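Mandelate racemase/muconate lactonizing enzyme/Enolase superfamily (Rhodobacter sphaeroides, PDB 2HZG) is of unknown function but belongs to the enolase superfamily, whose members join an alpha/beta capping domain to a modified beta/alpha barrel. Local coordinates at residues R135-L140 with D325-Y330; H264-G269 with D292-R297; I271-I276 with G298-N303. All coordinates share one frame; numbering follows the deposited sequence.

Interaction 1: R135-L140 with D325-Y330; sequences RPYASL and DRICEY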
ATOM      1  N   ARG A 135       7.703   9.623 -28.613  1.00 19.30           N
ATOM      2  CA  ARG A 135       7.873   8.505 -29.516  1.00 20.52           C
ATOM      3  C   ARG A 135       7.371   7.230 -28.810  1.00 19.42           C
ATOM      4  O   ARG A 135       7.999   6.766 -27.850  1.00 19.23           O
ATOM      5  CB  ARG A 135       9.355   8.416 -29.922  1.00 20.96           C
ATOM      6  CG  ARG A 135       9.706   7.209 -30.785  1.00 26.74           C
ATOM      7  CD  ARG A 135       9.209   7.370 -32.222  1.00 31.95           C
ATOM      8  NE  ARG A 135       9.734   8.586 -32.850  1.00 36.47           N
ATOM      9  CZ  ARG A 135       9.345   9.049 -34.038  1.00 37.08           C
ATOM     10  NH1 ARG A 135       8.427   8.398 -34.747  1.00 37.70           N
ATOM     11  NH2 ARG A 135       9.878  10.161 -34.514  1.00 37.45           N
ATOM     12  N   PRO A 136       6.233   6.673 -29.283  1.00 18.85           N
ATOM     13  CA  PRO A 136       5.572   5.563 -28.587  1.00 18.65           C
ATOM     14  C   PRO A 136       6.300   4.235 -28.818  1.00 18.75           C
ATOM     15  O   PRO A 136       6.668   3.909 -29.960  1.00 19.24           O
ATOM     16  CB  PRO A 136       4.167   5.526 -29.216  1.00 18.67           C
ATOM     17  CG  PRO A 136       4.385   6.067 -30.635  1.00 18.39           C
ATOM     18  CD  PRO A 136       5.513   7.079 -30.509  1.00 18.14           C
ATOM     19  N   TYR A 137       6.540   3.490 -27.742  1.00 16.64           N
ATOM     20  CA  TYR A 137       7.013   2.129 -27.908  1.00 16.69           C
ATOM     21  C   TYR A 137       5.818   1.213 -27.756  1.00 16.31           C
ATOM     22  O   TYR A 137       4.927   1.482 -26.952  1.00 16.57           O
ATOM     23  CB  TYR A 137       8.170   1.812 -26.955  1.00 15.89           C
ATOM     24  CG  TYR A 137       7.851   1.688 -25.462  1.00 16.01           C
ATOM     25  CD1 TYR A 137       7.230   0.537 -24.941  1.00 15.06           C
ATOM     26  CD2 TYR A 137       8.240   2.682 -24.571  1.00 13.78           C
ATOM     27  CE1 TYR A 137       6.971   0.415 -23.544  1.00 13.87           C
ATOM     28  CE2 TYR A 137       8.015   2.556 -23.173  1.00 13.96           C
ATOM     29  CZ  TYR A 137       7.367   1.422 -22.688  1.00 13.07           C
ATOM     30  OH  TYR A 137       7.122   1.293 -21.345  1.00 15.03           O
ATOM     31  N   ALA A 138       5.766   0.167 -28.574  1.00 16.15           N
ATOM     32  CA  ALA A 138       4.669  -0.773 -28.543  1.00 16.71           C
ATOM     33  C   ALA A 138       4.811  -1.637 -27.308  1.00 16.99           C
ATOM     34  O   ALA A 138       5.824  -2.322 -27.142  1.00 17.84           O
ATOM     35  CB  ALA A 138       4.652  -1.647 -29.836  1.00 16.49           C
ATOM     36  N   SER A 139       3.803  -1.612 -26.438  1.00 16.36           N
ATOM     37  CA  SER A 139       3.906  -2.332 -25.192  1.00 15.95           C
ATOM     38  C   SER A 139       3.068  -3.591 -25.241  1.00 15.43           C
ATOM     39  O   SER A 139       1.851  -3.529 -25.372  1.00 15.41           O
ATOM     40  CB  SER A 139       3.525  -1.444 -23.990  1.00 16.11           C
ATOM     41  OG  SER A 139       3.988  -2.057 -22.805  1.00 16.00           O
ATOM     42  N   LEU A 140       3.744  -4.730 -25.121  1.00 14.32           N
ATOM     43  CA  LEU A 140       3.158  -6.021 -25.445  1.00 14.88           C
ATOM     44  C   LEU A 140       3.471  -7.063 -24.386  1.00 14.34           C
ATOM     45  O   LEU A 140       4.375  -6.889 -23.595  1.00 14.86           O
ATOM     46  CB  LEU A 140       3.703  -6.511 -26.813  1.00 14.56           C
ATOM     47  CG  LEU A 140       3.310  -5.675 -28.031  1.00 16.13           C
ATOM     48  CD1 LEU A 140       4.119  -6.106 -29.256  1.00 16.97           C
ATOM     49  CD2 LEU A 140       1.812  -5.815 -28.284  1.00 16.32           C
ATOM     50  N   ASP A 325      12.369  14.124 -22.503  1.00 24.10           N
ATOM     51  CA  ASP A 325      11.811  12.829 -22.095  1.00 24.34           C
ATOM     52  C   ASP A 325      10.840  12.354 -23.161  1.00 24.13           C
ATOM     53  O   ASP A 325       9.627  12.467 -23.029  1.00 23.44           O
ATOM     54  CB  ASP A 325      11.207  12.907 -20.689  1.00 24.03           C
ATOM     55  CG  ASP A 325      12.293  12.952 -19.607  1.00 24.79           C
ATOM     56  OD1 ASP A 325      13.470  13.195 -19.929  1.00 28.31           O
ATOM     57  OD2 ASP A 325      11.992  12.738 -18.437  1.00 25.65           O
ATOM     58  N   ARG A 326      11.412  11.844 -24.242  1.00 25.12           N
ATOM     59  CA  ARG A 326      10.678  11.679 -25.499  1.00 26.46           C
ATOM     60  C   ARG A 326      10.004  10.346 -25.689  1.00 25.48           C
ATOM     61  O   ARG A 326       9.161  10.212 -26.542  1.00 26.84           O
ATOM     62  CB  ARG A 326      11.597  11.946 -26.694  1.00 27.25           C
ATOM     63  CG  ARG A 326      12.084  13.367 -26.715  1.00 32.62           C
ATOM     64  CD  ARG A 326      12.466  13.880 -28.113  1.00 40.71           C
ATOM     65  NE  ARG A 326      12.761  15.316 -28.073  1.00 44.22           N
ATOM     66  CZ  ARG A 326      13.939  15.837 -27.713  1.00 47.90           C
ATOM     67  NH1 ARG A 326      14.948  15.037 -27.362  1.00 48.74           N
ATOM     68  NH2 ARG A 326      14.111  17.162 -27.696  1.00 47.70           N
ATOM     69  N   ILE A 327      10.377   9.331 -24.947  1.00 24.46           N
ATOM     70  CA  ILE A 327       9.682   8.076 -25.185  1.00 23.76           C
ATOM     71  C   ILE A 327       8.457   7.926 -24.256  1.00 21.86           C
ATOM     72  O   ILE A 327       8.439   8.480 -23.146  1.00 21.32           O
ATOM     73  CB  ILE A 327      10.620   6.872 -25.135  1.00 24.79           C
ATOM     74  CG1 ILE A 327      10.733   6.333 -23.737  1.00 25.63           C
ATOM     75  CG2 ILE A 327      12.023   7.227 -25.718  1.00 27.24           C
ATOM     76  CD1 ILE A 327      10.732   4.864 -23.754  1.00 29.17           C
ATOM     77  N   CYS A 328       7.428   7.236 -24.747  1.00 19.22           N
ATOM     78  CA  CYS A 328       6.272   6.916 -23.932  1.00 17.54           C
ATOM     79  C   CYS A 328       5.852   5.495 -24.182  1.00 16.60           C
ATOM     80  O   CYS A 328       6.071   4.956 -25.275  1.00 15.96           O
ATOM     81  CB  CYS A 328       5.096   7.873 -24.194  1.00 16.58           C
ATOM     82  SG  CYS A 328       4.375   7.754 -25.853  1.00 17.33           S
ATOM     83  N   GLU A 329       5.247   4.899 -23.163  1.00 15.32           N
ATOM     84  CA  GLU A 329       4.607   3.605 -23.299  1.00 15.18           C
ATOM     85  C   GLU A 329       3.281   3.720 -24.039  1.00 16.02           C
ATOM     86  O   GLU A 329       2.446   4.580 -23.733  1.00 16.12           O
ATOM     87  CB  GLU A 329       4.396   2.941 -21.933  1.00 14.18           C
ATOM     88  CG  GLU A 329       3.909   1.511 -22.036  1.00 13.34           C
ATOM     89  CD  GLU A 329       3.956   0.740 -20.719  1.00 15.31           C
ATOM     90  OE1 GLU A 329       4.011   1.384 -19.646  1.00 15.11           O
ATOM     91  OE2 GLU A 329       3.907  -0.527 -20.753  1.00 14.85           O
ATOM     92  N   TYR A 330       3.087   2.819 -24.993  1.00 16.08           N
ATOM     93  CA  TYR A 330       1.867   2.772 -25.770  1.00 17.09           C
ATOM     94  C   TYR A 330       1.292   1.352 -25.762  1.00 17.28           C
ATOM     95  O   TYR A 330       1.914   0.446 -26.291  1.00 17.31           O
ATOM     96  CB  TYR A 330       2.133   3.241 -27.216  1.00 16.94           C
ATOM     97  CG  TYR A 330       0.861   3.395 -28.012  1.00 17.72           C
ATOM     98  CD1 TYR A 330       0.144   4.605 -28.005  1.00 19.06           C
ATOM     99  CD2 TYR A 330       0.330   2.319 -28.714  1.00 17.23           C
ATOM    100  CE1 TYR A 330      -1.064   4.728 -28.721  1.00 17.50           C
ATOM    101  CE2 TYR A 330      -0.866   2.430 -29.427  1.00 19.10           C
ATOM    102  CZ  TYR A 330      -1.546   3.642 -29.431  1.00 18.69           C
ATOM    103  OH  TYR A 330      -2.725   3.733 -30.129  1.00 19.76           O
TER
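Tyr137 and Ser139, two residues apart on one strand, both meet Glu329 of the neighbouring strand, and here the contact is tightly packed. Tyr137 sets its CG between the backbone N and the carbonyl carbon (chi1 70°), which swings the ring over the partner strand: Glu329 CA lies over one face, 3.7 Å from the ring centroid in a CH-pi contact. At the ring's edge, Ile327 CD1 comes to 3.4 Å of Tyr137 CD2. Glu329 runs extended, its CB 3.2 Å from Tyr137 OH, and its OE2 accepts a 2.6 Å hydrogen bond from Ser139 OG on the anti lone pair, away from the other carboxylate oxygen. Lys165 adds a salt bridge to the same OE2 and a hydrogen bond to Tyr137 OH, and the Glu329 side chain lies about 5 Å from a bound sodium ion, so a charged, buried cluster takes shape.

The sheet's other face is plainer, with Pro136 CB 3.7 Å from Tyr330 CB and 4.0 Å from Cys328 SG. Between the faces run the backbone hydrogen bonds of a parallel strand pair, from Tyr137 N to Cys328 O (2.9 Å) at the centre to Ser139 N with Tyr330 O beyond it. Toward the start of the strands the contact loosens toward solvent: Arg135 and Arg326 are exposed and their side chains lead away, that of Arg135 to a hydrogen bond from NH1 to Glu351 O, although Arg135 N still bonds Arg326 O.

Strand 135-141 is the first of the barrel and strand 327-331 the last, so their pairing helps to close it. Strand 163-167 flanks 135-141, helix 309-316 packs against Cys328 and Tyr330, and on the far side of 327-331 stands strand 300-303, where Asn303 OD1 takes the Glu329 N-H.

Interaction 2: H264-G269 with D292-R297; sequences HLMDYG and DAAQAR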
ATOM      1  N   HIS A 264      12.109   7.144  -3.614  1.00 16.40           N
ATOM      2  CA  HIS A 264      13.019   6.153  -3.027  1.00 15.96           C
ATOM      3  C   HIS A 264      13.639   5.235  -4.064  1.00 15.81           C
ATOM      4  O   HIS A 264      14.827   4.908  -3.977  1.00 15.46           O
ATOM      5  CB  HIS A 264      12.311   5.328  -1.953  1.00 15.91           C
ATOM      6  CG  HIS A 264      11.888   6.134  -0.762  1.00 15.51           C
ATOM      7  ND1 HIS A 264      10.949   5.688   0.142  1.00 16.40           N
ATOM      8  CD2 HIS A 264      12.275   7.357  -0.333  1.00 15.25           C
ATOM      9  CE1 HIS A 264      10.776   6.603   1.080  1.00 14.90           C
ATOM     10  NE2 HIS A 264      11.560   7.630   0.807  1.00 15.70           N
ATOM     11  N   LEU A 265      12.837   4.804  -5.035  1.00 15.23           N
ATOM     12  CA  LEU A 265      13.371   4.018  -6.147  1.00 15.84           C
ATOM     13  C   LEU A 265      14.449   4.784  -6.899  1.00 15.93           C
ATOM     14  O   LEU A 265      15.505   4.216  -7.206  1.00 15.69           O
ATOM     15  CB  LEU A 265      12.249   3.562  -7.108  1.00 16.03           C
ATOM     16  CG  LEU A 265      12.668   2.563  -8.193  1.00 16.77           C
ATOM     17  CD1 LEU A 265      13.152   1.221  -7.620  1.00 15.74           C
ATOM     18  CD2 LEU A 265      11.466   2.360  -9.114  1.00 15.79           C
ATOM     19  N   MET A 266      14.212   6.068  -7.181  1.00 16.01           N
ATOM     20  CA  MET A 266      15.270   6.885  -7.825  1.00 17.54           C
ATOM     21  C   MET A 266      16.502   7.057  -6.945  1.00 17.78           C
ATOM     22  O   MET A 266      17.628   6.910  -7.420  1.00 18.31           O
ATOM     23  CB  MET A 266      14.758   8.247  -8.261  1.00 16.86           C
ATOM     24  CG  MET A 266      13.673   8.154  -9.322  1.00 18.58           C
ATOM     25  SD  MET A 266      13.162   9.776  -9.919  1.00 22.53           S
ATOM     26  CE  MET A 266      12.145  10.344  -8.568  1.00 20.33           C
ATOM     27  N   ASP A 267      16.279   7.344  -5.665  1.00 17.85           N
ATOM     28  CA  ASP A 267      17.393   7.629  -4.759  1.00 18.28           C
ATOM     29  C   ASP A 267      18.168   6.411  -4.257  1.00 17.91           C
ATOM     30  O   ASP A 267      19.365   6.517  -4.071  1.00 18.97           O
ATOM     31  CB  ASP A 267      16.950   8.515  -3.594  1.00 18.40           C
ATOM     32  CG  ASP A 267      16.673   9.939  -4.040  1.00 19.97           C
ATOM     33  OD1 ASP A 267      17.169  10.342  -5.113  1.00 22.94           O
ATOM     34  OD2 ASP A 267      15.924  10.642  -3.350  1.00 21.73           O
ATOM     35  N   TYR A 268      17.495   5.281  -4.034  1.00 16.90           N
ATOM     36  CA  TYR A 268      18.158   4.086  -3.522  1.00 17.00           C
ATOM     37  C   TYR A 268      18.234   2.918  -4.533  1.00 17.69           C
ATOM     38  O   TYR A 268      19.047   2.016  -4.379  1.00 17.79           O
ATOM     39  CB  TYR A 268      17.472   3.634  -2.236  1.00 16.58           C
ATOM     40  CG  TYR A 268      17.456   4.734  -1.189  1.00 16.43           C
ATOM     41  CD1 TYR A 268      18.617   5.062  -0.491  1.00 18.35           C
ATOM     42  CD2 TYR A 268      16.292   5.456  -0.915  1.00 17.22           C
ATOM     43  CE1 TYR A 268      18.631   6.074   0.453  1.00 17.82           C
ATOM     44  CE2 TYR A 268      16.286   6.482   0.043  1.00 18.28           C
ATOM     45  CZ  TYR A 268      17.475   6.771   0.724  1.00 18.46           C
ATOM     46  OH  TYR A 268      17.525   7.768   1.676  1.00 18.14           O
ATOM     47  N   GLY A 269      17.369   2.927  -5.545  1.00 17.18           N
ATOM     48  CA  GLY A 269      17.251   1.780  -6.444  1.00 17.87           C
ATOM     49  C   GLY A 269      18.203   1.813  -7.607  1.00 17.95           C
ATOM     50  O   GLY A 269      18.357   0.815  -8.294  1.00 18.54           O
ATOM     51  N   ASP A 292       9.133  16.352 -11.740  1.00 17.13           N
ATOM     52  CA  ASP A 292      10.009  17.416 -11.221  1.00 18.38           C
ATOM     53  C   ASP A 292      11.232  16.800 -10.499  1.00 18.14           C
ATOM     54  O   ASP A 292      12.374  17.221 -10.719  1.00 17.47           O
ATOM     55  CB  ASP A 292       9.268  18.320 -10.216  1.00 18.73           C
ATOM     56  CG  ASP A 292       8.090  19.102 -10.827  1.00 19.93           C
ATOM     57  OD1 ASP A 292       7.907  19.147 -12.061  1.00 22.35           O
ATOM     58  OD2 ASP A 292       7.321  19.695 -10.032  1.00 22.84           O
ATOM     59  N   ALA A 293      10.976  15.799  -9.648  1.00 18.09           N
ATOM     60  CA  ALA A 293      12.052  15.151  -8.892  1.00 18.33           C
ATOM     61  C   ALA A 293      12.995  14.381  -9.825  1.00 18.71           C
ATOM     62  O   ALA A 293      14.205  14.391  -9.629  1.00 19.13           O
ATOM     63  CB  ALA A 293      11.484  14.253  -7.767  1.00 18.12           C
ATOM     64  N   ALA A 294      12.444  13.735 -10.854  1.00 18.95           N
ATOM     65  CA  ALA A 294      13.252  13.058 -11.861  1.00 19.28           C
ATOM     66  C   ALA A 294      14.121  14.072 -12.631  1.00 20.40           C
ATOM     67  O   ALA A 294      15.316  13.844 -12.835  1.00 20.38           O
ATOM     68  CB  ALA A 294      12.352  12.242 -12.810  1.00 18.81           C
ATOM     69  N   GLN A 295      13.524  15.188 -13.043  1.00 21.30           N
ATOM     70  CA  GLN A 295      14.269  16.283 -13.682  1.00 22.67           C
ATOM     71  C   GLN A 295      15.438  16.758 -12.823  1.00 23.55           C
ATOM     72  O   GLN A 295      16.557  16.899 -13.325  1.00 24.01           O
ATOM     73  CB  GLN A 295      13.342  17.473 -13.977  1.00 22.89           C
ATOM     74  CG  GLN A 295      12.420  17.263 -15.171  1.00 22.99           C
ATOM     75  CD  GLN A 295      13.159  17.336 -16.494  1.00 25.18           C
ATOM     76  OE1 GLN A 295      13.456  18.419 -16.979  1.00 26.60           O
ATOM     77  NE2 GLN A 295      13.469  16.181 -17.076  1.00 24.68           N
ATOM     78  N   ALA A 296      15.189  16.996 -11.535  1.00 23.98           N
ATOM     79  CA  ALA A 296      16.260  17.405 -10.614  1.00 24.50           C
ATOM     80  C   ALA A 296      17.417  16.386 -10.568  1.00 25.25           C
ATOM     81  O   ALA A 296      18.586  16.770 -10.386  1.00 25.74           O
ATOM     82  CB  ALA A 296      15.709  17.626  -9.241  1.00 24.28           C
ATOM     83  N   ARG A 297      17.081  15.102 -10.763  1.00 24.77           N
ATOM     84  CA  ARG A 297      18.030  13.992 -10.719  1.00 24.36           C
ATOM     85  C   ARG A 297      18.606  13.582 -12.065  1.00 24.37           C
ATOM     86  O   ARG A 297      19.517  12.760 -12.119  1.00 24.34           O
ATOM     87  CB  ARG A 297      17.359  12.767 -10.103  1.00 24.32           C
ATOM     88  CG  ARG A 297      17.224  12.826  -8.611  1.00 24.47           C
ATOM     89  CD  ARG A 297      15.967  12.098  -8.165  1.00 23.40           C
ATOM     90  NE  ARG A 297      15.815  12.154  -6.709  1.00 20.79           N
ATOM     91  CZ  ARG A 297      15.274  13.164  -6.038  1.00 20.34           C
ATOM     92  NH1 ARG A 297      15.234  13.104  -4.720  1.00 21.56           N
ATOM     93  NH2 ARG A 297      14.798  14.237  -6.666  1.00 19.55           N
TER
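Arg297 grips the carboxylate of Asp267 side-on with two nitrogens, one to each oxygen. Arg297 NE donates to Asp267 OD1 at 2.8 Å, and its NH1 to OD2 of the same aspartate at 2.9 Å along the syn lone pair. The second bond is the straighter of the two, at 167°, and both carboxylate oxygens lie close to the guanidinium plane; the two flat groups are only 28° apart. The remaining nitrogen, Arg297 NH2, turns back to its own helix and bonds Ala293 O at 3.0 Å, a carbonyl that also accepts from the Arg297 backbone N on its opposite face. With all three nitrogens engaged, the guanidinium is fixed in rotation.

This pair links two helices of the barrel's outer layer, 259-268 and 284-297, which run in nearly the same direction, as successive helices of a beta/alpha barrel do. The axes of the two short segments come no closer than 11.0 Å, a distance that long side chains must span.

Beneath the salt bridge, Met266 does this. Its chain stays extended until chi3 (-76°), where the bend carries CE to 4.0 Å from Ala293 CB, while SD rests 3.9 Å from Ala294 CB. Met266 CB also touches Arg297 CD, joining the apolar layer to the polar one above. Deeper in, Ile274 of strand 273-276 receives both Met266 and Ala294, whereas on the outer side Tyr268 stacks on Tyr268 of the second subunit.

Interaction 3: I271-I276 with G298-N303; sequences IGFIQI and GITYVN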
ATOM      1  N   ILE A 271      17.853   3.176 -10.455  1.00 17.34           N
ATOM      2  CA  ILE A 271      17.155   3.043 -11.734  1.00 16.96           C
ATOM      3  C   ILE A 271      17.568   4.153 -12.703  1.00 16.67           C
ATOM      4  O   ILE A 271      17.886   5.274 -12.289  1.00 16.29           O
ATOM      5  CB  ILE A 271      15.610   3.036 -11.589  1.00 16.75           C
ATOM      6  CG1 ILE A 271      15.143   4.212 -10.707  1.00 16.60           C
ATOM      7  CG2 ILE A 271      15.134   1.685 -11.057  1.00 15.33           C
ATOM      8  CD1 ILE A 271      13.701   4.709 -11.048  1.00 14.76           C
ATOM      9  N   GLY A 272      17.550   3.821 -13.992  1.00 16.17           N
ATOM     10  CA  GLY A 272      17.758   4.792 -15.047  1.00 16.24           C
ATOM     11  C   GLY A 272      16.482   5.385 -15.604  1.00 16.74           C
ATOM     12  O   GLY A 272      16.526   6.429 -16.254  1.00 17.77           O
ATOM     13  N   PHE A 273      15.347   4.723 -15.364  1.00 16.21           N
ATOM     14  CA  PHE A 273      14.047   5.163 -15.876  1.00 16.16           C
ATOM     15  C   PHE A 273      13.016   5.040 -14.769  1.00 15.74           C
ATOM     16  O   PHE A 273      12.856   3.969 -14.203  1.00 15.35           O
ATOM     17  CB  PHE A 273      13.578   4.308 -17.092  1.00 15.38           C
ATOM     18  CG  PHE A 273      14.522   4.366 -18.276  1.00 16.80           C
ATOM     19  CD1 PHE A 273      14.309   5.290 -19.311  1.00 17.75           C
ATOM     20  CD2 PHE A 273      15.634   3.527 -18.341  1.00 17.03           C
ATOM     21  CE1 PHE A 273      15.189   5.359 -20.406  1.00 18.64           C
ATOM     22  CE2 PHE A 273      16.531   3.589 -19.427  1.00 17.59           C
ATOM     23  CZ  PHE A 273      16.307   4.504 -20.457  1.00 18.52           C
ATOM     24  N   ILE A 274      12.332   6.137 -14.468  1.00 15.71           N
ATOM     25  CA  ILE A 274      11.204   6.104 -13.529  1.00 15.75           C
ATOM     26  C   ILE A 274       9.916   6.105 -14.351  1.00 15.05           C
ATOM     27  O   ILE A 274       9.768   6.880 -15.294  1.00 15.46           O
ATOM     28  CB  ILE A 274      11.274   7.266 -12.475  1.00 16.18           C
ATOM     29  CG1 ILE A 274      10.172   7.135 -11.399  1.00 16.04           C
ATOM     30  CG2 ILE A 274      11.183   8.663 -13.149  1.00 14.91           C
ATOM     31  CD1 ILE A 274      10.414   6.050 -10.338  1.00 14.70           C
ATOM     32  N   GLN A 275       9.011   5.195 -14.015  1.00 14.90           N
ATOM     33  CA  GLN A 275       7.833   4.931 -14.819  1.00 14.79           C
ATOM     34  C   GLN A 275       6.630   5.022 -13.919  1.00 14.58           C
ATOM     35  O   GLN A 275       6.505   4.289 -12.936  1.00 14.25           O
ATOM     36  CB  GLN A 275       7.905   3.550 -15.479  1.00 15.37           C
ATOM     37  CG  GLN A 275       9.215   3.298 -16.229  1.00 14.99           C
ATOM     38  CD  GLN A 275       9.396   1.849 -16.621  1.00 19.34           C
ATOM     39  OE1 GLN A 275       9.381   0.952 -15.769  1.00 19.64           O
ATOM     40  NE2 GLN A 275       9.588   1.605 -17.913  1.00 18.72           N
ATOM     41  N   ILE A 276       5.727   5.927 -14.262  1.00 13.61           N
ATOM     42  CA  ILE A 276       4.655   6.280 -13.335  1.00 13.24           C
ATOM     43  C   ILE A 276       3.285   6.099 -13.963  1.00 13.40           C
ATOM     44  O   ILE A 276       3.030   6.540 -15.076  1.00 12.37           O
ATOM     45  CB  ILE A 276       4.804   7.739 -12.821  1.00 13.02           C
ATOM     46  CG1 ILE A 276       6.158   7.931 -12.109  1.00 12.60           C
ATOM     47  CG2 ILE A 276       3.572   8.153 -11.980  1.00 11.95           C
ATOM     48  CD1 ILE A 276       6.335   7.131 -10.817  1.00 12.19           C
ATOM     49  N   GLY A 298      18.051  14.101 -13.155  1.00 24.07           N
ATOM     50  CA  GLY A 298      18.520  13.726 -14.478  1.00 23.98           C
ATOM     51  C   GLY A 298      18.129  12.300 -14.825  1.00 23.44           C
ATOM     52  O   GLY A 298      18.798  11.638 -15.624  1.00 23.56           O
ATOM     53  N   ILE A 299      17.044  11.831 -14.211  1.00 22.26           N
ATOM     54  CA  ILE A 299      16.471  10.518 -14.506  1.00 21.05           C
ATOM     55  C   ILE A 299      15.324  10.667 -15.512  1.00 20.13           C
ATOM     56  O   ILE A 299      14.434  11.488 -15.331  1.00 20.37           O
ATOM     57  CB  ILE A 299      16.015   9.788 -13.201  1.00 21.27           C
ATOM     58  CG1 ILE A 299      17.241   9.527 -12.297  1.00 21.56           C
ATOM     59  CG2 ILE A 299      15.264   8.462 -13.528  1.00 19.44           C
ATOM     60  CD1 ILE A 299      16.916   9.079 -10.884  1.00 21.56           C
ATOM     61  N   THR A 300      15.358   9.868 -16.572  1.00 19.32           N
ATOM     62  CA  THR A 300      14.292   9.845 -17.567  1.00 18.26           C
ATOM     63  C   THR A 300      12.959   9.383 -16.974  1.00 17.71           C
ATOM     64  O   THR A 300      12.872   8.330 -16.345  1.00 17.24           O
ATOM     65  CB  THR A 300      14.649   8.950 -18.760  1.00 18.65           C
ATOM     66  OG1 THR A 300      15.902   9.366 -19.311  1.00 19.03           O
ATOM     67  CG2 THR A 300      13.539   9.030 -19.867  1.00 18.32           C
ATOM     68  N   TYR A 301      11.929  10.199 -17.186  1.00 17.10           N
ATOM     69  CA  TYR A 301      10.570   9.890 -16.773  1.00 16.31           C
ATOM     70  C   TYR A 301       9.793   9.304 -17.962  1.00 15.77           C
ATOM     71  O   TYR A 301       9.907   9.789 -19.076  1.00 15.50           O
ATOM     72  CB  TYR A 301       9.897  11.172 -16.263  1.00 15.92           C
ATOM     73  CG  TYR A 301       8.494  11.001 -15.753  1.00 16.49           C
ATOM     74  CD1 TYR A 301       8.220  11.043 -14.376  1.00 15.04           C
ATOM     75  CD2 TYR A 301       7.414  10.879 -16.649  1.00 17.37           C
ATOM     76  CE1 TYR A 301       6.906  10.913 -13.904  1.00 16.74           C
ATOM     77  CE2 TYR A 301       6.103  10.740 -16.187  1.00 15.81           C
ATOM     78  CZ  TYR A 301       5.863  10.759 -14.820  1.00 15.21           C
ATOM     79  OH  TYR A 301       4.583  10.633 -14.375  1.00 16.50           O
ATOM     80  N   VAL A 302       9.023   8.248 -17.703  1.00 14.93           N
ATOM     81  CA  VAL A 302       8.186   7.629 -18.719  1.00 14.88           C
ATOM     82  C   VAL A 302       6.862   7.336 -18.048  1.00 14.75           C
ATOM     83  O   VAL A 302       6.822   7.033 -16.856  1.00 14.43           O
ATOM     84  CB  VAL A 302       8.786   6.281 -19.291  1.00 14.50           C
ATOM     85  CG1 VAL A 302       8.132   5.926 -20.636  1.00 14.36           C
ATOM     86  CG2 VAL A 302      10.327   6.329 -19.459  1.00 14.16           C
ATOM     87  N   ASN A 303       5.775   7.440 -18.799  1.00 14.23           N
ATOM     88  CA  ASN A 303       4.510   6.912 -18.317  1.00 14.61           C
ATOM     89  C   ASN A 303       4.544   5.383 -18.227  1.00 14.29           C
ATOM     90  O   ASN A 303       5.256   4.716 -19.004  1.00 14.41           O
ATOM     91  CB  ASN A 303       3.358   7.337 -19.231  1.00 13.94           C
ATOM     92  CG  ASN A 303       3.495   6.775 -20.629  1.00 14.35           C
ATOM     93  OD1 ASN A 303       4.549   6.880 -21.244  1.00 13.86           O
ATOM     94  ND2 ASN A 303       2.444   6.153 -21.122  1.00 13.89           N
TER
HETATM   95  O   HOH W   1      18.019   8.472 -16.901  1.00 32.99           O
HETATM   96  O   HOH W   2       2.925   9.352 -15.915  1.00 13.70           O
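Ile276 and Tyr301 cross at about a right angle, CG1 of the isoleucine 3.6 Å from CE1 of the tyrosine. The ring reaches there because Tyr301 places CG opposite its backbone N (chi1 -178°), laying the phenol along the strands until its OH lies 3.3 Å from Ile276 CB. Tyr301 OH donates to a water at 2.6 Å, and that water in turn donates to Ile276 O. Nearer the CB end of the ring, Ile274 CG2, held between its backbone N and carbonyl carbon, rests 4.0 Å from Tyr301 CD1 and also meets Ile299 CG2.

On the other face, Phe273 and Thr300 point the same way side by side, the ring carbon CD1 3.7 Å from Thr300 CB, with Val302 CG2 next along. Phe273 also meets Trp225 inside the barrel, and Gln275 makes a weak hydrogen bond to the sodium ligand Glu227.

Backbone hydrogen bonds of a parallel strand pair, such as Ile274 N to Thr300 O at 2.9 Å, knit the middle. Where the strands separate, a second water bridges Gly272 O and Thr300 N. The chemistry thus implies an apolar seam on the helix side of the strands, with a water bridge at each end, while the Gln275 amide reaches toward the metal site.

In the fold
Interactions 1 and 3 are both buried strand pairings in the same parallel barrel sheet, while interaction 2 joins two of its surrounding helices and reaches the surface. Strands 300-303 and 327-331 are neighbours, so the two pairings meet through Asp325 OD2 and Tyr301 N, 2.8 Å apart and probably hydrogen-bonded. Chemistry follows place: interaction 1 carries an acidic group near the sodium ion, interaction 3 is mainly aliphatic and aromatic, and interaction 2 sets an ion pair at the solvent-facing edge, over an apolar base. Interactions 2 and 3 hold consecutive elements: helix 259-268 leads into strand 273-276, and helix 284-297 into strand 300-303, and Met266 packs on Ile299 between them.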